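Local coordinates for protein helicase of the snf2/rad54 family (Sulfolobus solfataricus, PDB 1Z5Z) that probably couples ATP hydrolysis to translocation along DNA or remodelling of protein-DNA complexes, as a SWI2/SNF2-type ATPase of which this is the C-terminal domain, at residues 191-199 with 227-238. Sequence-based numbering, arbitrary orientation.
Sequences DRWWNPAVE and EEKIDQLLAFKR
R192 reaches D231 with the edge of its guanidinium: R192 NH2 lies 3.2 Å from D231 OD2 in a salt bridge whose N-H...O angle is 158°. The oxygen is only 3° out of the guanidinium plane and offers its anti lone pair, although the two flat groups are turned 61° apart. NH1 adds a weak second bond to OD2, and R192 NH1 also forms a salt bridge with E199 OE1, 3.3 Å away. The R192 chain, extended from CG to NE, carries its guanidinium between two unlike surfaces, with W194 CZ2 3.4 Å above the centre of one face and I230 CG2 over the rim of the other. L234 comes from the opposite direction and sets L234 CD1 3.3 Å from R192 NH1. The loop that follows strand 186-189 of the helicase C-terminal, RecA-like parallel sheet is thus joined to helix 226-236. An alanine in place of R192 would probably leave D231 and E199 without this shared cation and open a gap beside L234. Farther along, R238 NH1 donates to P196 O at 3.1 Å and, more weakly, to A197 O at 2.8 Å. Two waters extend the join, one linking R192 NH2 to E227 O, the other R192 N to E227 OE1. In the second shell, K219 also pairs with D231 OD2 and N32 holds OD1, which probably limits rotation of the carboxylate, while K97 bridges to E227.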
ATOM      1  N   ASP A 191      -0.759  -1.728  -0.875  1.00 27.20           N
ATOM      2  CA  ASP A 191       0.502  -1.387  -0.213  1.00 27.54           C
ATOM      3  C   ASP A 191       0.736  -2.480   0.835  1.00 28.59           C
ATOM      4  O   ASP A 191      -0.153  -3.308   1.078  1.00 27.85           O
ATOM      5  CB  ASP A 191       0.465   0.028   0.410  1.00 28.85           C
ATOM      6  CG  ASP A 191      -0.759   0.259   1.246  1.00 27.52           C
ATOM      7  OD1 ASP A 191      -1.480   1.248   0.987  1.00 29.37           O
ATOM      8  OD2 ASP A 191      -1.002  -0.553   2.172  1.00 31.93           O
ATOM      9  N   ARG A 192       1.923  -2.488   1.424  1.00 29.81           N
ATOM     10  CA  ARG A 192       2.307  -3.518   2.371  1.00 33.19           C
ATOM     11  C   ARG A 192       1.658  -3.374   3.727  1.00 31.06           C
ATOM     12  O   ARG A 192       2.289  -2.916   4.649  1.00 31.87           O
ATOM     13  CB  ARG A 192       3.839  -3.541   2.515  1.00 37.09           C
ATOM     14  CG  ARG A 192       4.357  -4.973   2.754  1.00 46.91           C
ATOM     15  CD  ARG A 192       5.853  -5.083   2.966  1.00 53.36           C
ATOM     16  NE  ARG A 192       6.269  -6.460   2.694  1.00 59.66           N
ATOM     17  CZ  ARG A 192       6.670  -6.914   1.503  1.00 62.93           C
ATOM     18  NH1 ARG A 192       7.014  -8.184   1.375  1.00 66.51           N
ATOM     19  NH2 ARG A 192       6.758  -6.107   0.447  1.00 60.81           N
ATOM     20  N   TRP A 193       0.392  -3.773   3.840  1.00 30.83           N
ATOM     21  CA  TRP A 193      -0.368  -3.636   5.100  1.00 31.20           C
ATOM     22  C   TRP A 193      -0.225  -4.834   6.041  1.00 35.15           C
ATOM     23  O   TRP A 193      -0.513  -4.755   7.243  1.00 31.32           O
ATOM     24  CB  TRP A 193      -1.859  -3.521   4.788  1.00 31.12           C
ATOM     25  CG  TRP A 193      -2.427  -4.763   4.096  1.00 32.56           C
ATOM     26  CD1 TRP A 193      -2.463  -5.009   2.757  1.00 29.54           C
ATOM     27  CD2 TRP A 193      -3.004  -5.922   4.730  1.00 35.39           C
ATOM     28  NE1 TRP A 193      -3.012  -6.235   2.512  1.00 28.95           N
ATOM     29  CE2 TRP A 193      -3.355  -6.824   3.702  1.00 33.23           C
ATOM     30  CE3 TRP A 193      -3.250  -6.287   6.074  1.00 36.44           C
ATOM     31  CZ2 TRP A 193      -3.954  -8.073   3.959  1.00 28.22           C
ATOM     32  CZ3 TRP A 193      -3.841  -7.534   6.336  1.00 34.70           C
ATOM     33  CH2 TRP A 193      -4.184  -8.411   5.284  1.00 32.78           C
ATOM     34  N   TRP A 194       0.163  -5.956   5.453  1.00 35.98           N
ATOM     35  CA  TRP A 194       0.234  -7.218   6.163  1.00 38.65           C
ATOM     36  C   TRP A 194       1.412  -7.481   7.069  1.00 41.90           C
ATOM     37  O   TRP A 194       2.483  -6.846   7.004  1.00 38.86           O
ATOM     38  CB  TRP A 194       0.094  -8.378   5.161  1.00 38.65           C
ATOM     39  CG  TRP A 194       1.303  -8.585   4.317  1.00 40.97           C
ATOM     40  CD1 TRP A 194       2.442  -9.293   4.651  1.00 40.07           C
ATOM     41  CD2 TRP A 194       1.533  -8.049   3.011  1.00 40.08           C
ATOM     42  NE1 TRP A 194       3.348  -9.225   3.629  1.00 41.90           N
ATOM     43  CE2 TRP A 194       2.819  -8.468   2.610  1.00 39.81           C
ATOM     44  CE3 TRP A 194       0.773  -7.247   2.136  1.00 39.96           C
ATOM     45  CZ2 TRP A 194       3.364  -8.116   1.380  1.00 42.32           C
ATOM     46  CZ3 TRP A 194       1.317  -6.892   0.911  1.00 37.05           C
ATOM     47  CH2 TRP A 194       2.599  -7.326   0.541  1.00 42.58           C
ATOM     48  N   ASN A 195       1.183  -8.447   7.940  1.00 45.68           N
ATOM     49  CA  ASN A 195       2.179  -8.858   8.898  1.00 48.18           C
ATOM     50  C   ASN A 195       3.264  -9.679   8.209  1.00 49.32           C
ATOM     51  O   ASN A 195       2.979 -10.754   7.671  1.00 50.15           O
ATOM     52  CB  ASN A 195       1.511  -9.710   9.954  1.00 51.16           C
ATOM     53  CG  ASN A 195       2.462 -10.110  11.025  1.00 52.87           C
ATOM     54  OD1 ASN A 195       3.626 -10.419  10.747  1.00 53.15           O
ATOM     55  ND2 ASN A 195       1.986 -10.117  12.262  1.00 53.28           N
ATOM     56  N   PRO A 196       4.524  -9.202   8.243  1.00 50.96           N
ATOM     57  CA  PRO A 196       5.698  -9.850   7.639  1.00 56.53           C
ATOM     58  C   PRO A 196       5.846 -11.319   8.034  1.00 57.45           C
ATOM     59  O   PRO A 196       6.036 -12.193   7.179  1.00 59.06           O
ATOM     60  CB  PRO A 196       6.869  -9.030   8.179  1.00 56.60           C
ATOM     61  CG  PRO A 196       6.276  -7.719   8.443  1.00 56.32           C
ATOM     62  CD  PRO A 196       4.943  -8.043   9.043  1.00 54.00           C
ATOM     63  N   ALA A 197       5.754 -11.568   9.336  1.00 59.71           N
ATOM     64  CA  ALA A 197       5.892 -12.913   9.906  1.00 63.49           C
ATOM     65  C   ALA A 197       4.993 -13.943   9.248  1.00 65.14           C
ATOM     66  O   ALA A 197       5.442 -15.041   8.934  1.00 68.35           O
ATOM     67  CB  ALA A 197       5.620 -12.874  11.405  1.00 64.49           C
ATOM     68  N   VAL A 198       3.726 -13.598   9.040  1.00 66.07           N
ATOM     69  CA  VAL A 198       2.811 -14.529   8.394  1.00 67.18           C
ATOM     70  C   VAL A 198       3.017 -14.469   6.881  1.00 68.15           C
ATOM     71  O   VAL A 198       3.595 -15.383   6.295  1.00 69.03           O
ATOM     72  CB  VAL A 198       1.330 -14.201   8.712  1.00 65.76           C
ATOM     73  CG1 VAL A 198       0.433 -15.319   8.202  1.00 66.54           C
ATOM     74  CG2 VAL A 198       1.139 -14.040  10.207  1.00 68.53           C
ATOM     75  N   GLU A 199       2.545 -13.382   6.269  1.00 69.68           N
ATOM     76  CA  GLU A 199       2.630 -13.143   4.820  1.00 71.33           C
ATOM     77  C   GLU A 199       1.622 -13.976   4.018  1.00 71.96           C
ATOM     78  O   GLU A 199       0.408 -13.933   4.268  1.00 72.55           O
ATOM     79  CB  GLU A 199       4.050 -13.406   4.293  1.00 71.89           C
ATOM     80  CG  GLU A 199       4.310 -12.870   2.874  1.00 70.93           C
ATOM     81  CD  GLU A 199       5.129 -11.566   2.838  1.00 69.97           C
ATOM     82  OE1 GLU A 199       5.246 -10.970   1.745  1.00 68.71           O
ATOM     83  OE2 GLU A 199       5.665 -11.140   3.884  1.00 65.21           O
ATOM     84  N   GLU A 227       9.573   0.344  -1.160  1.00 29.43           N
ATOM     85  CA  GLU A 227       8.690  -0.826  -1.277  1.00 31.07           C
ATOM     86  C   GLU A 227       9.435  -1.947  -2.025  1.00 35.79           C
ATOM     87  O   GLU A 227       9.340  -3.139  -1.688  1.00 34.20           O
ATOM     88  CB  GLU A 227       7.418  -0.471  -2.042  1.00 33.73           C
ATOM     89  CG  GLU A 227       6.504   0.532  -1.317  1.00 34.13           C
ATOM     90  CD  GLU A 227       5.186   0.737  -2.048  1.00 38.65           C
ATOM     91  OE1 GLU A 227       4.116   0.841  -1.390  1.00 37.14           O
ATOM     92  OE2 GLU A 227       5.221   0.814  -3.289  1.00 36.97           O
ATOM     93  N   GLU A 228      10.175  -1.569  -3.063  1.00 31.66           N
ATOM     94  CA  GLU A 228      10.922  -2.562  -3.811  1.00 34.36           C
ATOM     95  C   GLU A 228      12.046  -3.163  -2.963  1.00 30.21           C
ATOM     96  O   GLU A 228      12.244  -4.377  -2.991  1.00 35.13           O
ATOM     97  CB  GLU A 228      11.541  -1.953  -5.072  1.00 34.44           C
ATOM     98  CG  GLU A 228      12.179  -3.033  -5.954  1.00 43.53           C
ATOM     99  CD  GLU A 228      12.244  -2.591  -7.387  1.00 45.26           C
ATOM    100  OE1 GLU A 228      11.873  -3.400  -8.263  1.00 51.74           O
ATOM    101  OE2 GLU A 228      12.645  -1.438  -7.623  1.00 41.08           O
ATOM    102  N   LYS A 229      12.799  -2.306  -2.261  1.00 32.38           N
ATOM    103  CA  LYS A 229      13.913  -2.740  -1.401  1.00 35.34           C
ATOM    104  C   LYS A 229      13.505  -3.695  -0.314  1.00 38.54           C
ATOM    105  O   LYS A 229      14.147  -4.727  -0.098  1.00 37.79           O
ATOM    106  CB  LYS A 229      14.578  -1.547  -0.730  1.00 36.05           C
ATOM    107  CG  LYS A 229      15.665  -0.893  -1.538  1.00 39.61           C
ATOM    108  CD  LYS A 229      15.200  -0.565  -2.908  1.00 43.18           C
ATOM    109  CE  LYS A 229      16.258   0.189  -3.653  1.00 40.73           C
ATOM    110  NZ  LYS A 229      15.539   1.263  -4.317  1.00 38.47           N
ATOM    111  N   ILE A 230      12.462  -3.331   0.414  1.00 35.95           N
ATOM    112  CA  ILE A 230      12.007  -4.210   1.463  1.00 38.17           C
ATOM    113  C   ILE A 230      11.540  -5.538   0.886  1.00 37.35           C
ATOM    114  O   ILE A 230      11.866  -6.594   1.410  1.00 40.69           O
ATOM    115  CB  ILE A 230      10.879  -3.565   2.270  1.00 37.47           C
ATOM    116  CG1 ILE A 230      11.464  -2.485   3.173  1.00 37.12           C
ATOM    117  CG2 ILE A 230      10.187  -4.629   3.087  1.00 40.63           C
ATOM    118  CD1 ILE A 230      10.519  -1.268   3.420  1.00 38.11           C
ATOM    119  N   ASP A 231      10.798  -5.505  -0.211  1.00 39.30           N
ATOM    120  CA  ASP A 231      10.341  -6.764  -0.790  1.00 40.81           C
ATOM    121  C   ASP A 231      11.533  -7.631  -1.161  1.00 42.66           C
ATOM    122  O   ASP A 231      11.588  -8.810  -0.812  1.00 40.92           O
ATOM    123  CB  ASP A 231       9.495  -6.515  -2.032  1.00 41.21           C
ATOM    124  CG  ASP A 231       8.736  -7.755  -2.465  1.00 45.57           C
ATOM    125  OD1 ASP A 231       9.257  -8.502  -3.314  1.00 43.11           O
ATOM    126  OD2 ASP A 231       7.617  -7.987  -1.938  1.00 48.93           O
ATOM    127  N   GLN A 232      12.487  -7.042  -1.879  1.00 40.31           N
ATOM    128  CA  GLN A 232      13.681  -7.776  -2.272  1.00 43.59           C
ATOM    129  C   GLN A 232      14.410  -8.374  -1.077  1.00 43.38           C
ATOM    130  O   GLN A 232      14.816  -9.530  -1.114  1.00 43.55           O
ATOM    131  CB  GLN A 232      14.650  -6.865  -3.033  1.00 42.03           C
ATOM    132  CG  GLN A 232      14.170  -6.528  -4.425  1.00 43.08           C
ATOM    133  CD  GLN A 232      15.015  -5.474  -5.094  1.00 45.31           C
ATOM    134  OE1 GLN A 232      14.744  -5.080  -6.231  1.00 50.16           O
ATOM    135  NE2 GLN A 232      16.040  -4.999  -4.391  1.00 45.09           N
ATOM    136  N   LEU A 233      14.587  -7.591  -0.023  1.00 47.01           N
ATOM    137  CA  LEU A 233      15.297  -8.085   1.166  1.00 52.47           C
ATOM    138  C   LEU A 233      14.671  -9.324   1.839  1.00 55.23           C
ATOM    139  O   LEU A 233      15.394 -10.241   2.258  1.00 55.87           O
ATOM    140  CB  LEU A 233      15.406  -6.979   2.199  1.00 54.50           C
ATOM    141  CG  LEU A 233      16.572  -6.022   2.066  1.00 57.46           C
ATOM    142  CD1 LEU A 233      16.409  -4.926   3.095  1.00 57.99           C
ATOM    143  CD2 LEU A 233      17.898  -6.777   2.259  1.00 58.95           C
ATOM    144  N   LEU A 234      13.342  -9.339   1.968  1.00 57.78           N
ATOM    145  CA  LEU A 234      12.656 -10.466   2.586  1.00 58.12           C
ATOM    146  C   LEU A 234      12.791 -11.696   1.713  1.00 60.18           C
ATOM    147  O   LEU A 234      13.147 -12.766   2.196  1.00 62.44           O
ATOM    148  CB  LEU A 234      11.172 -10.170   2.761  1.00 58.24           C
ATOM    149  CG  LEU A 234      10.715  -8.915   3.497  1.00 59.87           C
ATOM    150  CD1 LEU A 234       9.198  -8.972   3.660  1.00 62.36           C
ATOM    151  CD2 LEU A 234      11.394  -8.808   4.850  1.00 61.18           C
ATOM    152  N   ALA A 235      12.499 -11.539   0.428  1.00 58.91           N
ATOM    153  CA  ALA A 235      12.543 -12.653  -0.507  1.00 60.59           C
ATOM    154  C   ALA A 235      13.934 -13.214  -0.766  1.00 62.39           C
ATOM    155  O   ALA A 235      14.056 -14.284  -1.372  1.00 64.19           O
ATOM    156  CB  ALA A 235      11.903 -12.249  -1.834  1.00 59.28           C
ATOM    157  N   PHE A 236      14.975 -12.502  -0.341  1.00 61.47           N
ATOM    158  CA  PHE A 236      16.338 -12.976  -0.557  1.00 61.11           C
ATOM    159  C   PHE A 236      16.695 -14.069   0.446  1.00 63.34           C
ATOM    160  O   PHE A 236      16.876 -15.229   0.060  1.00 63.44           O
ATOM    161  CB  PHE A 236      17.328 -11.811  -0.444  1.00 59.77           C
ATOM    162  CG  PHE A 236      18.783 -12.230  -0.434  1.00 58.95           C
ATOM    163  CD1 PHE A 236      19.322 -12.989  -1.464  1.00 59.80           C
ATOM    164  CD2 PHE A 236      19.624 -11.827   0.595  1.00 58.32           C
ATOM    165  CE1 PHE A 236      20.681 -13.339  -1.469  1.00 58.31           C
ATOM    166  CE2 PHE A 236      20.979 -12.171   0.591  1.00 60.70           C
ATOM    167  CZ  PHE A 236      21.504 -12.927  -0.442  1.00 59.33           C
ATOM    168  N   LYS A 237      16.782 -13.701   1.726  1.00 64.50           N
ATOM    169  CA  LYS A 237      17.136 -14.650   2.792  1.00 67.34           C
ATOM    170  C   LYS A 237      16.244 -14.407   3.993  1.00 67.92           C
ATOM    171  O   LYS A 237      16.662 -13.765   4.955  1.00 68.13           O
ATOM    172  CB  LYS A 237      18.590 -14.450   3.227  1.00 70.19           C
ATOM    173  CG  LYS A 237      19.561 -15.562   2.874  1.00 70.86           C
ATOM    174  CD  LYS A 237      20.951 -15.227   3.401  1.00 73.81           C
ATOM    175  CE  LYS A 237      21.993 -16.255   2.969  1.00 73.44           C
ATOM    176  N   ARG A 238      15.019 -14.923   3.936  1.00 69.18           N
ATOM    177  CA  ARG A 238      14.061 -14.723   5.014  1.00 69.61           C
ATOM    178  C   ARG A 238      14.624 -15.264   6.325  1.00 69.30           C
ATOM    179  O   ARG A 238      14.228 -14.835   7.409  1.00 68.90           O
ATOM    180  CB  ARG A 238      12.727 -15.393   4.652  1.00 69.50           C
ATOM    181  CG  ARG A 238      11.519 -14.796   5.382  1.00 72.37           C
ATOM    182  CD  ARG A 238      10.231 -14.910   4.548  1.00 74.51           C
ATOM    183  NE  ARG A 238       9.032 -14.562   5.322  1.00 75.60           N
ATOM    184  CZ  ARG A 238       8.541 -15.290   6.329  1.00 75.36           C
ATOM    185  NH1 ARG A 238       7.453 -14.897   6.969  1.00 73.47           N
ATOM    186  NH2 ARG A 238       9.133 -16.422   6.696  1.00 77.27           N
TER
HETATM  187  O   HOH W   1       7.051  -3.452  -0.020  1.00 49.00           O
HETATM  188  O   HOH W   2       3.794  -0.170   1.588  1.00 53.81           O